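Local coordinates for aldehyde dehydrogenase family protein (Pseudomonas syringae pv. tomato, PDB 6X9L) that probably oxidises long-chain aliphatic aldehydes such as octanal with NAD+ as the electron acceptor, as an enzyme of the aldehyde dehydrogenase family, at residues G150-I155 with A175-V180; D55-V60 with A223-I228; G259-N264 with P294-V299; L419-Q424 with I438-V443. The protein carries 1 engineered substitution. All coordinates share one frame; numbering follows the deposited sequence.

Contacts 1, 3 and 4 are buried and each joins two parallel strands of a beta-alpha-beta unit. Contact 2 is only partly buried and lies nearer the surface. Contacts 1 and 2 touch, with centres about 11 Å apart; contact 1 reaches NAD, and contact 2 packs beside it. Contacts 3 and 4 are about 9 Å apart between centres and share one sheet, in which strands 263-266 and 422-424 are neighbours. Their chemistry differs. Contacts 1 and 3 rest on backbone hydrogen bonds, and contact 3 adds an arginine. Contact 2 is made by side chains round a histidine. Contact 4 is mainly small apolar groups and takes part in the subunit interface.

Contact 1 (G150-I155 with A175-V180). With NAD (nicotinamide-adenine-dinucleotide), chain D.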
loop_
_atom_site.group_PDB
_atom_site.type_symbol
_atom_site.label_atom_id
_atom_site.label_comp_id
_atom_site.label_asym_id
_atom_site.label_seq_id
_atom_site.Cartn_x
_atom_site.Cartn_y
_atom_site.Cartn_z
ATOM N N GLY A 150 -2.416 -14.194 2.146
ATOM C CA GLY A 150 -1.741 -15.419 1.774
ATOM C C GLY A 150 -0.392 -15.669 2.422
ATOM O O GLY A 150 -0.257 -15.633 3.651
ATOM N N VAL A 151 0.611 -15.963 1.594
ATOM C CA VAL A 151 1.976 -16.167 2.073
ATOM C C VAL A 151 2.668 -14.807 2.173
ATOM O O VAL A 151 2.627 -14.008 1.229
ATOM C CB VAL A 151 2.744 -17.122 1.139
ATOM C CG1 VAL A 151 4.197 -17.206 1.550
ATOM C CG2 VAL A 151 2.101 -18.504 1.122
ATOM N N CYS A 152 3.315 -14.546 3.316
ATOM C CA CYS A 152 3.880 -13.238 3.647
ATOM C C CYS A 152 5.368 -13.352 3.975
ATOM O O CYS A 152 5.769 -14.224 4.754
ATOM C CB CYS A 152 3.150 -12.609 4.857
ATOM S SG CYS A 152 1.380 -12.388 4.659
ATOM N N ALA A 153 6.173 -12.448 3.414
ATOM C CA ALA A 153 7.589 -12.333 3.749
ATOM C C ALA A 153 7.783 -11.248 4.801
ATOM O O ALA A 153 7.346 -10.108 4.609
ATOM C CB ALA A 153 8.429 -12.004 2.514
ATOM N N LEU A 154 8.442 -11.595 5.902
ATOM C CA LEU A 154 8.706 -10.652 6.980
ATOM C C LEU A 154 10.207 -10.492 7.169
ATOM O O LEU A 154 10.928 -11.483 7.351
ATOM C CB LEU A 154 8.064 -11.118 8.283
ATOM C CG LEU A 154 6.664 -11.704 8.099
ATOM C CD1 LEU A 154 6.163 -12.307 9.436
ATOM C CD2 LEU A 154 5.684 -10.668 7.516
ATOM N N ILE A 155 10.669 -9.245 7.141
ATOM C CA ILE A 155 12.072 -8.912 7.336
ATOM C C ILE A 155 12.160 -7.899 8.481
ATOM O O ILE A 155 11.451 -6.880 8.475
ATOM C CB ILE A 155 12.698 -8.357 6.042
ATOM C CG1 ILE A 155 12.535 -9.362 4.901
ATOM C CG2 ILE A 155 14.149 -8.039 6.235
ATOM C CD1 ILE A 155 12.990 -8.810 3.576
ATOM N N ALA A 175 -4.686 -13.194 11.234
ATOM C CA ALA A 175 -5.472 -12.957 10.033
ATOM C C ALA A 175 -5.701 -14.226 9.231
ATOM O O ALA A 175 -6.532 -14.226 8.318
ATOM C CB ALA A 175 -4.770 -11.913 9.161
ATOM N N GLY A 176 -4.990 -15.296 9.556
ATOM C CA GLY A 176 -4.986 -16.496 8.764
ATOM C C GLY A 176 -3.878 -16.569 7.741
ATOM O O GLY A 176 -3.904 -17.463 6.896
ATOM N N CYS A 177 -2.913 -15.659 7.778
ATOM C CA CYS A 177 -1.809 -15.761 6.834
ATOM C C CYS A 177 -0.804 -16.849 7.237
ATOM O O CYS A 177 -0.792 -17.379 8.353
ATOM C CB CYS A 177 -1.076 -14.428 6.691
ATOM S SG CYS A 177 -2.011 -13.156 5.830
ATOM N N THR A 178 0.073 -17.144 6.296
ATOM C CA THR A 178 1.199 -18.031 6.500
ATOM C C THR A 178 2.456 -17.227 6.185
ATOM O O THR A 178 2.424 -16.319 5.355
ATOM C CB THR A 178 1.007 -19.268 5.623
ATOM O OG1 THR A 178 1.182 -20.441 6.420
ATOM C CG2 THR A 178 1.902 -19.257 4.412
ATOM N N VAL A 179 3.548 -17.502 6.888
ATOM C CA VAL A 179 4.600 -16.506 7.031
ATOM C C VAL A 179 5.986 -17.148 6.966
ATOM O O VAL A 179 6.218 -18.226 7.531
ATOM C CB VAL A 179 4.403 -15.739 8.351
ATOM C CG1 VAL A 179 5.558 -15.978 9.308
ATOM C CG2 VAL A 179 4.187 -14.278 8.063
ATOM N N VAL A 180 6.914 -16.474 6.274
ATOM C CA VAL A 180 8.337 -16.826 6.282
ATOM C C VAL A 180 9.131 -15.591 6.704
ATOM O O VAL A 180 9.015 -14.526 6.080
ATOM C CB VAL A 180 8.824 -17.338 4.924
ATOM C CG1 VAL A 180 8.644 -16.291 3.899
ATOM C CG2 VAL A 180 10.285 -17.658 5.008
HETATM P PA NAD D . 18.592 -2.468 7.447
HETATM O O1A NAD D . 17.731 -1.658 6.544
HETATM O O2A NAD D . 20.033 -2.379 7.126
HETATM O O5B NAD D . 18.116 -4.015 7.477
HETATM C C5B NAD D . 16.794 -4.370 7.837
HETATM C C4B NAD D . 16.485 -5.800 7.370
HETATM O O4B NAD D . 16.573 -5.850 5.961
HETATM C C3B NAD D . 17.488 -6.830 7.872
HETATM O O3B NAD D . 16.785 -8.038 8.129
HETATM C C2B NAD D . 18.436 -7.028 6.701
HETATM O O2B NAD D . 19.008 -8.317 6.661
HETATM C C1B NAD D . 17.475 -6.873 5.556
HETATM N N9A NAD D . 18.084 -6.384 4.326
HETATM C C8A NAD D . 19.199 -5.589 4.165
HETATM N N7A NAD D . 19.329 -5.347 2.838
HETATM C C5A NAD D . 18.327 -5.970 2.175
HETATM C C6A NAD D . 17.988 -6.051 0.834
HETATM N N6A NAD D . 18.630 -5.303 -0.062
HETATM N N1A NAD D . 16.867 -6.768 0.470
HETATM C C2A NAD D . 16.094 -7.399 1.417
HETATM N N3A NAD D . 16.431 -7.318 2.752
HETATM C C4A NAD D . 17.533 -6.617 3.106
HETATM O O3 NAD D . 18.216 -2.070 8.962
HETATM P PN NAD D . 19.127 -1.348 10.073
HETATM O O1N NAD D . 19.491 0.012 9.607
HETATM O O2N NAD D . 20.185 -2.270 10.521
HETATM O O5D NAD D . 17.908 -1.273 11.158
HETATM C C5D NAD D . 17.640 -0.057 11.813
HETATM C C4D NAD D . 16.685 0.767 10.947
HETATM O O4D NAD D . 15.372 0.244 11.051
HETATM C C3D NAD D . 16.622 2.203 11.433
HETATM O O3D NAD D . 16.449 3.051 10.326
HETATM C C2D NAD D . 15.341 2.215 12.226
HETATM O O2D NAD D . 14.780 3.506 12.330
HETATM C C1D NAD D . 14.469 1.273 11.401
HETATM N N1N NAD D . 13.340 0.854 12.240
HETATM C C2N NAD D . 12.076 1.263 11.918
HETATM C C3N NAD D . 11.004 0.918 12.731
HETATM C C7N NAD D . 9.604 1.358 12.432
HETATM O O7N NAD D . 8.575 0.702 13.129
HETATM N N7N NAD D . 9.344 2.335 11.559
HETATM C C4N NAD D . 11.221 0.161 13.876
HETATM C C5N NAD D . 12.510 -0.239 14.197
HETATM C C6N NAD D . 13.571 0.123 13.375
#
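Cys152 and Val179 lie level with each other in a parallel pair of strands, 151-155 and 178-180. Helix 161-174 connects the two, giving a beta-alpha-beta unit of the Rossmann-like NAD-binding domain. Four backbone hydrogen bonds tie the strands. Thr178 N gives to Gly150 O at 3.1 Å, and Cys152 N gives to Thr178 O at 2.8 Å. Val180 N then reaches Cys152 O at 2.9 Å. Leu154 N is bonded to Val180 O at 3.0 Å, and the pairing runs on to Lys182.

On one face of the sheet Cys152 SG meets Cys177 SG at 3.7 Å. This is apolar contact and not a disulfide. With chi1 at -58°, the Cys152 sulfur is swung back along its strand to reach its partner. The same face carries Val179, whose CG2 packs against Cys152 CB. On the other face Val151 and Thr178 run side by side, with Val151 CG2 3.4 Å from Thr178 CG2.

Further out, Tyr476 packs on both cysteines, and helix 53-71 covers Val151 and Thr178. Thr178 OG1 is hydrogen-bonded to Gly206 O. Gly176 ends the connecting helix in a Schellman motif and starts the chain toward its strand. The other end of the pair leads to the cofactor. There Ile155 CG2 lies 3.2 Å from O3B of the NAD adenosine ribose, and Ile155 CD1 lies 3.8 Å from adenine N3A.

Contact 2 (D55-V60 with A223-I228)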
loop_
_atom_site.group_PDB
_atom_site.type_symbol
_atom_site.label_atom_id
_atom_site.label_comp_id
_atom_site.label_asym_id
_atom_site.label_seq_id
_atom_site.Cartn_x
_atom_site.Cartn_y
_atom_site.Cartn_z
ATOM N N ASP A 55 16.840 -22.193 -0.140
ATOM C CA ASP A 55 16.239 -22.304 1.183
ATOM C C ASP A 55 14.952 -21.486 1.281
ATOM O O ASP A 55 13.946 -21.959 1.823
ATOM C CB ASP A 55 17.248 -21.861 2.236
ATOM C CG ASP A 55 18.455 -22.752 2.272
ATOM O OD1 ASP A 55 18.265 -23.952 2.556
ATOM O OD2 ASP A 55 19.581 -22.271 2.003
ATOM N N VAL A 56 14.968 -20.256 0.765
ATOM C CA VAL A 56 13.760 -19.443 0.742
ATOM C C VAL A 56 12.673 -20.129 -0.076
ATOM O O VAL A 56 11.484 -19.988 0.221
ATOM C CB VAL A 56 14.092 -18.035 0.207
ATOM C CG1 VAL A 56 12.838 -17.303 -0.231
ATOM C CG2 VAL A 56 14.821 -17.222 1.251
ATOM N N ASP A 57 13.054 -20.892 -1.103
ATOM C CA ASP A 57 12.085 -21.705 -1.839
ATOM C C ASP A 57 11.435 -22.765 -0.946
ATOM O O ASP A 57 10.207 -22.909 -0.931
ATOM C CB ASP A 57 12.764 -22.371 -3.030
ATOM C CG ASP A 57 12.872 -21.462 -4.214
ATOM O OD1 ASP A 57 12.298 -20.357 -4.153
ATOM O OD2 ASP A 57 13.524 -21.847 -5.208
ATOM N N ARG A 58 12.240 -23.538 -0.214
ATOM C CA ARG A 58 11.650 -24.554 0.655
ATOM C C ARG A 58 10.696 -23.918 1.651
ATOM O O ARG A 58 9.629 -24.465 1.953
ATOM C CB ARG A 58 12.741 -25.326 1.393
ATOM C CG ARG A 58 13.759 -25.983 0.491
ATOM C CD ARG A 58 14.734 -26.830 1.293
ATOM N NE ARG A 58 14.062 -27.937 1.974
ATOM C CZ ARG A 58 14.093 -28.141 3.289
ATOM N NH1 ARG A 58 14.779 -27.316 4.074
ATOM N NH2 ARG A 58 13.451 -29.181 3.811
ATOM N N ALA A 59 11.054 -22.751 2.158
ATOM C CA ALA A 59 10.219 -22.116 3.162
ATOM C C ALA A 59 8.913 -21.615 2.552
ATOM O O ALA A 59 7.833 -21.847 3.115
ATOM C CB ALA A 59 10.990 -20.992 3.850
ATOM N N VAL A 60 8.980 -20.945 1.391
ATOM C CA VAL A 60 7.752 -20.490 0.731
ATOM C C VAL A 60 6.847 -21.683 0.406
ATOM O O VAL A 60 5.627 -21.642 0.640
ATOM C CB VAL A 60 8.073 -19.644 -0.526
ATOM C CG1 VAL A 60 6.796 -19.207 -1.234
ATOM C CG2 VAL A 60 8.893 -18.399 -0.169
ATOM N N ALA A 223 11.645 -10.852 -1.718
ATOM C CA ALA A 223 11.007 -9.727 -2.398
ATOM C C ALA A 223 10.611 -10.090 -3.821
ATOM O O ALA A 223 9.605 -9.581 -4.337
ATOM C CB ALA A 223 11.935 -8.509 -2.392
ATOM N N ALA A 224 11.368 -10.984 -4.456
ATOM C CA ALA A 224 11.145 -11.355 -5.843
ATOM C C ALA A 224 10.377 -12.655 -6.024
ATOM O O ALA A 224 10.128 -13.052 -7.165
ATOM C CB ALA A 224 12.482 -11.471 -6.579
ATOM N N HIS A 225 9.990 -13.325 -4.958
ATOM C CA HIS A 225 9.469 -14.671 -5.127
ATOM C C HIS A 225 8.091 -14.633 -5.781
ATOM O O HIS A 225 7.219 -13.869 -5.353
ATOM C CB HIS A 225 9.410 -15.402 -3.797
ATOM C CG HIS A 225 9.306 -16.887 -3.943
ATOM N ND1 HIS A 225 8.174 -17.504 -4.427
ATOM C CD2 HIS A 225 10.192 -17.879 -3.675
ATOM C CE1 HIS A 225 8.366 -18.812 -4.460
ATOM N NE2 HIS A 225 9.581 -19.068 -4.004
ATOM N N PRO A 226 7.851 -15.451 -6.805
ATOM C CA PRO A 226 6.546 -15.436 -7.486
ATOM C C PRO A 226 5.395 -15.982 -6.652
ATOM O O PRO A 226 4.234 -15.854 -7.067
ATOM C CB PRO A 226 6.781 -16.324 -8.718
ATOM C CG PRO A 226 8.181 -16.868 -8.595
ATOM C CD PRO A 226 8.719 -16.546 -7.263
ATOM N N ASP A 227 5.668 -16.605 -5.514
ATOM C CA ASP A 227 4.614 -17.243 -4.746
ATOM C C ASP A 227 4.366 -16.543 -3.424
ATOM O O ASP A 227 3.627 -17.066 -2.585
ATOM C CB ASP A 227 4.944 -18.717 -4.513
ATOM C CG ASP A 227 3.702 -19.561 -4.319
ATOM O OD1 ASP A 227 2.603 -19.073 -4.637
ATOM O OD2 ASP A 227 3.814 -20.713 -3.844
ATOM N N ILE A 228 4.958 -15.372 -3.222
ATOM C CA ILE A 228 4.754 -14.584 -2.012
ATOM C C ILE A 228 3.787 -13.454 -2.334
ATOM O O ILE A 228 3.993 -12.694 -3.283
ATOM C CB ILE A 228 6.093 -14.062 -1.467
ATOM C CG1 ILE A 228 6.870 -15.263 -0.926
ATOM C CG2 ILE A 228 5.874 -12.959 -0.425
ATOM C CD1 ILE A 228 8.165 -14.942 -0.237
#
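Val60 and His225 carry most of this contact. It packs one side of helix 53-71 against the type I beta turn, His225 to Ile228, that follows helix 215-224. Val60 sits over one face of the imidazole in a CH-pi contact. Its CG1 is 3.9 Å from the centroid of the His225 ring, displaced toward the rim on the CE1 side. The same methyl also touches Asp227 CB at 3.8 Å. The other branch goes deeper, where Val60 CG2 meets Ile228 CD1 at 3.5 Å.

The ring is held firmly at ND1 and only weakly at NE2. Asp227 N gives to His225 ND1 at 2.9 Å, and that donor lies in the ring plane. This leaves NE2 as the donor toward helix 53-71. There His225 NE2 reaches Asp57 OD1 at 3.0 Å, but the bond is weak because the angle at the hydrogen is only 122°. The carboxylate and the ring are almost perpendicular.

Lys252 binds His225 O, and Arg64 binds Asp227 O. Ile228 also packs on Val151 and Ala153, which links the turn to the neighbouring sheet. At the margin, Val56 CG1 approaches His225 CD2 obliquely at 4.4 Å.

Contact 3 (G259-N264 with P294-V299)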
loop_
_atom_site.group_PDB
_atom_site.type_symbol
_atom_site.label_atom_id
_atom_site.label_comp_id
_atom_site.label_asym_id
_atom_site.label_seq_id
_atom_site.Cartn_x
_atom_site.Cartn_y
_atom_site.Cartn_z
ATOM N N GLY A 259 13.062 4.841 8.245
ATOM C CA GLY A 259 13.765 5.781 9.100
ATOM C C GLY A 259 12.880 6.875 9.675
ATOM O O GLY A 259 11.718 7.052 9.301
ATOM N N GLY A 260 13.462 7.629 10.614
ATOM C CA GLY A 260 12.807 8.789 11.198
ATOM C C GLY A 260 13.794 9.799 11.751
ATOM O O GLY A 260 14.988 9.523 11.915
ATOM N N LYS A 261 13.281 11.003 11.998
ATOM C CA LYS A 261 14.012 12.100 12.643
ATOM C C LYS A 261 13.006 12.846 13.524
ATOM O O LYS A 261 12.670 14.006 13.302
ATOM C CB LYS A 261 14.636 13.064 11.636
ATOM C CG LYS A 261 16.127 13.143 11.658
ATOM C CD LYS A 261 16.719 13.646 12.965
ATOM C CE LYS A 261 18.178 13.234 12.960
ATOM N NZ LYS A 261 19.034 13.869 13.969
ATOM N N SER A 262 12.503 12.164 14.533
ATOM C CA SER A 262 11.275 12.602 15.156
ATOM C C SER A 262 11.527 13.856 15.985
ATOM O O SER A 262 12.498 13.911 16.754
ATOM C CB SER A 262 10.680 11.474 16.002
ATOM O OG SER A 262 10.394 10.340 15.183
ATOM N N PRO A 263 10.703 14.894 15.830
ATOM C CA PRO A 263 10.883 16.123 16.609
ATOM C C PRO A 263 10.237 16.034 17.981
ATOM O O PRO A 263 9.285 15.289 18.212
ATOM C CB PRO A 263 10.187 17.185 15.748
ATOM C CG PRO A 263 9.107 16.430 15.033
ATOM C CD PRO A 263 9.661 15.022 14.799
ATOM N N ASN A 264 10.794 16.816 18.903
ATOM C CA ASN A 264 10.231 17.040 20.231
ATOM C C ASN A 264 10.139 18.558 20.405
ATOM O O ASN A 264 11.158 19.225 20.630
ATOM C CB ASN A 264 11.090 16.384 21.308
ATOM C CG ASN A 264 10.441 16.405 22.676
ATOM O OD1 ASN A 264 9.268 16.758 22.817
ATOM N ND2 ASN A 264 11.200 16.020 23.694
ATOM N N PRO A 294 12.782 10.669 19.633
ATOM C CA PRO A 294 12.735 12.149 19.478
ATOM C C PRO A 294 14.095 12.836 19.607
ATOM O O PRO A 294 14.446 13.450 20.611
ATOM C CB PRO A 294 11.779 12.568 20.598
ATOM C CG PRO A 294 11.949 11.499 21.657
ATOM C CD PRO A 294 12.245 10.220 20.926
ATOM N N THR A 295 14.858 12.784 18.517
ATOM C CA THR A 295 16.249 13.215 18.464
ATOM C C THR A 295 16.449 14.659 17.991
ATOM O O THR A 295 17.598 15.112 17.909
ATOM C CB THR A 295 17.024 12.279 17.545
ATOM O OG1 THR A 295 16.277 12.121 16.340
ATOM C CG2 THR A 295 17.202 10.934 18.200
ATOM N N ARG A 296 15.379 15.375 17.654
ATOM C CA ARG A 296 15.427 16.817 17.412
ATOM C C ARG A 296 14.514 17.479 18.436
ATOM O O ARG A 296 13.286 17.384 18.325
ATOM C CB ARG A 296 14.982 17.172 15.988
ATOM C CG ARG A 296 15.942 16.767 14.888
ATOM C CD ARG A 296 15.197 16.329 13.651
ATOM N NE ARG A 296 14.566 17.447 12.970
ATOM C CZ ARG A 296 13.267 17.531 12.688
ATOM N NH1 ARG A 296 12.433 16.555 13.007
ATOM N NH2 ARG A 296 12.804 18.601 12.064
ATOM N N MET A 297 15.109 18.129 19.439
ATOM C CA MET A 297 14.362 18.810 20.492
ATOM C C MET A 297 14.254 20.288 20.135
ATOM O O MET A 297 15.277 20.980 20.019
ATOM C CB MET A 297 15.029 18.619 21.855
ATOM C CG MET A 297 14.194 19.116 23.007
ATOM S SD MET A 297 15.003 18.970 24.611
ATOM C CE MET A 297 14.510 17.303 25.078
ATOM N N ILE A 298 13.023 20.767 19.968
ATOM C CA ILE A 298 12.754 22.085 19.398
ATOM C C ILE A 298 12.178 22.971 20.499
ATOM O O ILE A 298 11.121 22.665 21.074
ATOM C CB ILE A 298 11.820 21.977 18.187
ATOM C CG1 ILE A 298 12.482 21.064 17.150
ATOM C CG2 ILE A 298 11.540 23.342 17.587
ATOM C CD1 ILE A 298 11.513 20.410 16.198
ATOM N N VAL A 299 12.883 24.063 20.797
ATOM C CA VAL A 299 12.655 24.826 22.025
ATOM C C VAL A 299 12.801 26.308 21.732
ATOM O O VAL A 299 13.488 26.714 20.785
ATOM C CB VAL A 299 13.645 24.409 23.139
ATOM C CG1 VAL A 299 13.432 22.955 23.536
ATOM C CG2 VAL A 299 15.079 24.601 22.679
#
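The guanidinium of Arg296 takes the carbonyl of Lys261 at its edge. Arg296 NH1 is 2.6 Å from Lys261 O and comes in nearly in line with the C=O bond. The hydrogen bond is nevertheless bent, 138° at the hydrogen, and the oxygen sits 20° out of the guanidinium plane. Pro263 runs alongside the arginine, pointing the same way, and its CB comes within 3.6 Å of Arg296 NH1. Bends at chi2 and chi3 curl the Arg296 chain back to the Lys261 carbonyl. Lys261 crosses Arg296 at about a right angle, while its own ammonium goes elsewhere, to Ile387 O. The other end of the guanidinium, NH2, has a weak bond to Ala412 O.

The second flat group is the Asn264 amide. It lies beside Met297, with Asn264 ND2 3.8 Å from Met297 CE. Its polar atoms are used outside the contact: OD1 accepts from Gln424 NE2, and ND2 is bonded to Tyr447 OH.

These side chains decorate two parallel strands, 263-266 and 296-300, joined through helix 272-284 as a beta-alpha-beta unit. The unit lies in the central sheet of the family's catalytic domain. The backbone bonds begin weakly, with Arg296 N to Ser262 O at 3.4 Å. They continue as Asn264 N to Arg296 O at 2.6 Å and Ile298 N to Asn264 O.

Just before the second strand come Ala291, the engineered residue, and Ser292, both in the octanal pocket. Gly259, at the other segment's start, touches NAD. On the Pro263 face, Ile298 CD1 packs against Pro263 CB at 3.5 Å, and helix 405-413 covers both.

Contact 4 (L419-Q424 with I438-V443); sequences LGAHVQ and IRAGQV
Ala421 makes the main apolar contacts. Its CB meets Ile438 CG2 at 3.5 Å, Ala440 CB at 4.1 Å and Val443 CG1 at 4.2 Å. Beside it Val423 crosses Val443 at a slant, with Val423 CG2 3.8 Å from Val443 CG1. Val443 CG1 stands anti to its own backbone N (chi1 -167°), a position that lets it touch both Ala421 and Val423.

The backbones meet through CA-H...O contacts. Gly420 CA lies 3.2 Å from Gln442 O, and Val443 CA lies 3.4 Å from Ala421 O. Ala421 N is also near Gln442 O, but the angle is too poor for a hydrogen bond. Ala421 is backbone-bonded to His444, and Val423 to His444 and Asn446.

Polar partners lie outside. The Gln442 amide is held by His444 and Pro455. Arg439 NH2 binds Pro148 O of the second subunit. Leu419 points its CB away from the pair and touches NAD.

Strands 422-424 and 442-445, linked by helix 428-435, form a beta-alpha-beta unit at the edge of the sheet within this chain. Gln442 and Val443 pair with a strand of the second subunit, continuing the sheet across the interface as in aldehyde dehydrogenase dimers.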
loop_
_atom_site.group_PDB
_atom_site.type_symbol
_atom_site.label_atom_id
_atom_site.label_comp_id
_atom_site.label_asym_id
_atom_site.label_seq_id
_atom_site.Cartn_x
_atom_site.Cartn_y
_atom_site.Cartn_z
ATOM N N LEU A 419 7.798 9.576 11.094
ATOM C CA LEU A 419 7.444 8.352 11.799
ATOM C C LEU A 419 6.759 8.658 13.129
ATOM O O LEU A 419 5.721 8.058 13.457
ATOM C CB LEU A 419 8.687 7.487 12.012
ATOM C CG LEU A 419 8.413 6.204 12.790
ATOM C CD1 LEU A 419 7.720 5.179 11.903
ATOM C CD2 LEU A 419 9.699 5.654 13.364
ATOM N N GLY A 420 7.324 9.584 13.903
ATOM C CA GLY A 420 6.773 9.998 15.170
ATOM C C GLY A 420 7.126 11.438 15.491
ATOM O O GLY A 420 7.729 12.137 14.675
ATOM N N ALA A 421 6.757 11.880 16.693
ATOM C CA ALA A 421 6.867 13.276 17.094
ATOM C C ALA A 421 6.394 13.407 18.538
ATOM O O ALA A 421 5.591 12.602 19.021
ATOM C CB ALA A 421 6.040 14.183 16.182
ATOM N N HIS A 422 6.875 14.464 19.211
ATOM C CA HIS A 422 6.564 14.739 20.610
ATOM C C HIS A 422 6.199 16.205 20.827
ATOM O O HIS A 422 6.792 17.102 20.222
ATOM C CB HIS A 422 7.744 14.372 21.495
ATOM C CG HIS A 422 7.886 12.902 21.717
ATOM N ND1 HIS A 422 7.560 12.296 22.911
ATOM C CD2 HIS A 422 8.309 11.914 20.893
ATOM C CE1 HIS A 422 7.777 10.996 22.810
ATOM N NE2 HIS A 422 8.231 10.740 21.598
ATOM N N VAL A 423 5.235 16.461 21.710
ATOM C CA VAL A 423 4.871 17.823 22.071
ATOM C C VAL A 423 4.834 17.925 23.589
ATOM O O VAL A 423 4.261 17.058 24.264
ATOM C CB VAL A 423 3.524 18.243 21.461
ATOM C CG1 VAL A 423 3.187 19.679 21.846
ATOM C CG2 VAL A 423 3.585 18.130 19.949
ATOM N N GLN A 424 5.496 18.961 24.121
ATOM C CA GLN A 424 5.479 19.315 25.535
ATOM C C GLN A 424 4.766 20.651 25.676
ATOM O O GLN A 424 5.115 21.622 24.995
ATOM C CB GLN A 424 6.891 19.412 26.108
ATOM C CG GLN A 424 7.772 18.226 25.811
ATOM C CD GLN A 424 7.028 16.915 25.894
ATOM O OE1 GLN A 424 6.103 16.751 26.707
ATOM N NE2 GLN A 424 7.412 15.967 25.030
ATOM N N ILE A 438 1.747 18.373 13.050
ATOM C CA ILE A 438 2.922 17.559 12.736
ATOM C C ILE A 438 2.520 16.433 11.779
ATOM O O ILE A 438 1.626 15.628 12.077
ATOM C CB ILE A 438 3.568 16.987 14.012
ATOM C CG1 ILE A 438 3.578 18.007 15.158
ATOM C CG2 ILE A 438 4.986 16.499 13.719
ATOM C CD1 ILE A 438 4.670 19.037 15.076
ATOM N N ARG A 439 3.197 16.367 10.631
ATOM C CA ARG A 439 2.966 15.324 9.635
ATOM C C ARG A 439 3.779 14.084 10.003
ATOM O O ARG A 439 4.899 13.854 9.533
ATOM C CB ARG A 439 3.280 15.869 8.254
ATOM C CG ARG A 439 2.200 16.881 7.918
ATOM C CD ARG A 439 2.155 17.269 6.501
ATOM N NE ARG A 439 1.478 16.329 5.606
ATOM C CZ ARG A 439 0.228 15.915 5.735
ATOM N NH1 ARG A 439 -0.485 16.269 6.777
ATOM N NH2 ARG A 439 -0.284 15.107 4.821
ATOM N N ALA A 440 3.183 13.278 10.881
ATOM C CA ALA A 440 3.831 12.132 11.492
ATOM C C ALA A 440 2.755 11.152 11.941
ATOM O O ALA A 440 1.658 11.554 12.332
ATOM C CB ALA A 440 4.712 12.554 12.672
ATOM N N GLY A 441 3.080 9.861 11.880
ATOM C CA GLY A 441 2.074 8.855 12.159
ATOM C C GLY A 441 1.656 8.823 13.612
ATOM O O GLY A 441 0.515 8.461 13.928
ATOM N N GLN A 442 2.559 9.197 14.519
ATOM C CA GLN A 442 2.198 9.345 15.916
ATOM C C GLN A 442 2.745 10.654 16.467
ATOM O O GLN A 442 3.867 11.056 16.146
ATOM C CB GLN A 442 2.695 8.164 16.741
ATOM C CG GLN A 442 1.835 6.942 16.595
ATOM C CD GLN A 442 2.195 5.887 17.619
ATOM O OE1 GLN A 442 3.161 6.042 18.342
ATOM N NE2 GLN A 442 1.409 4.813 17.689
ATOM N N VAL A 443 1.932 11.319 17.286
ATOM C CA VAL A 443 2.368 12.459 18.081
ATOM C C VAL A 443 2.023 12.166 19.531
ATOM O O VAL A 443 0.892 11.766 19.832
ATOM C CB VAL A 443 1.712 13.776 17.627
ATOM C CG1 VAL A 443 2.433 14.959 18.249
ATOM C CG2 VAL A 443 1.650 13.874 16.082
#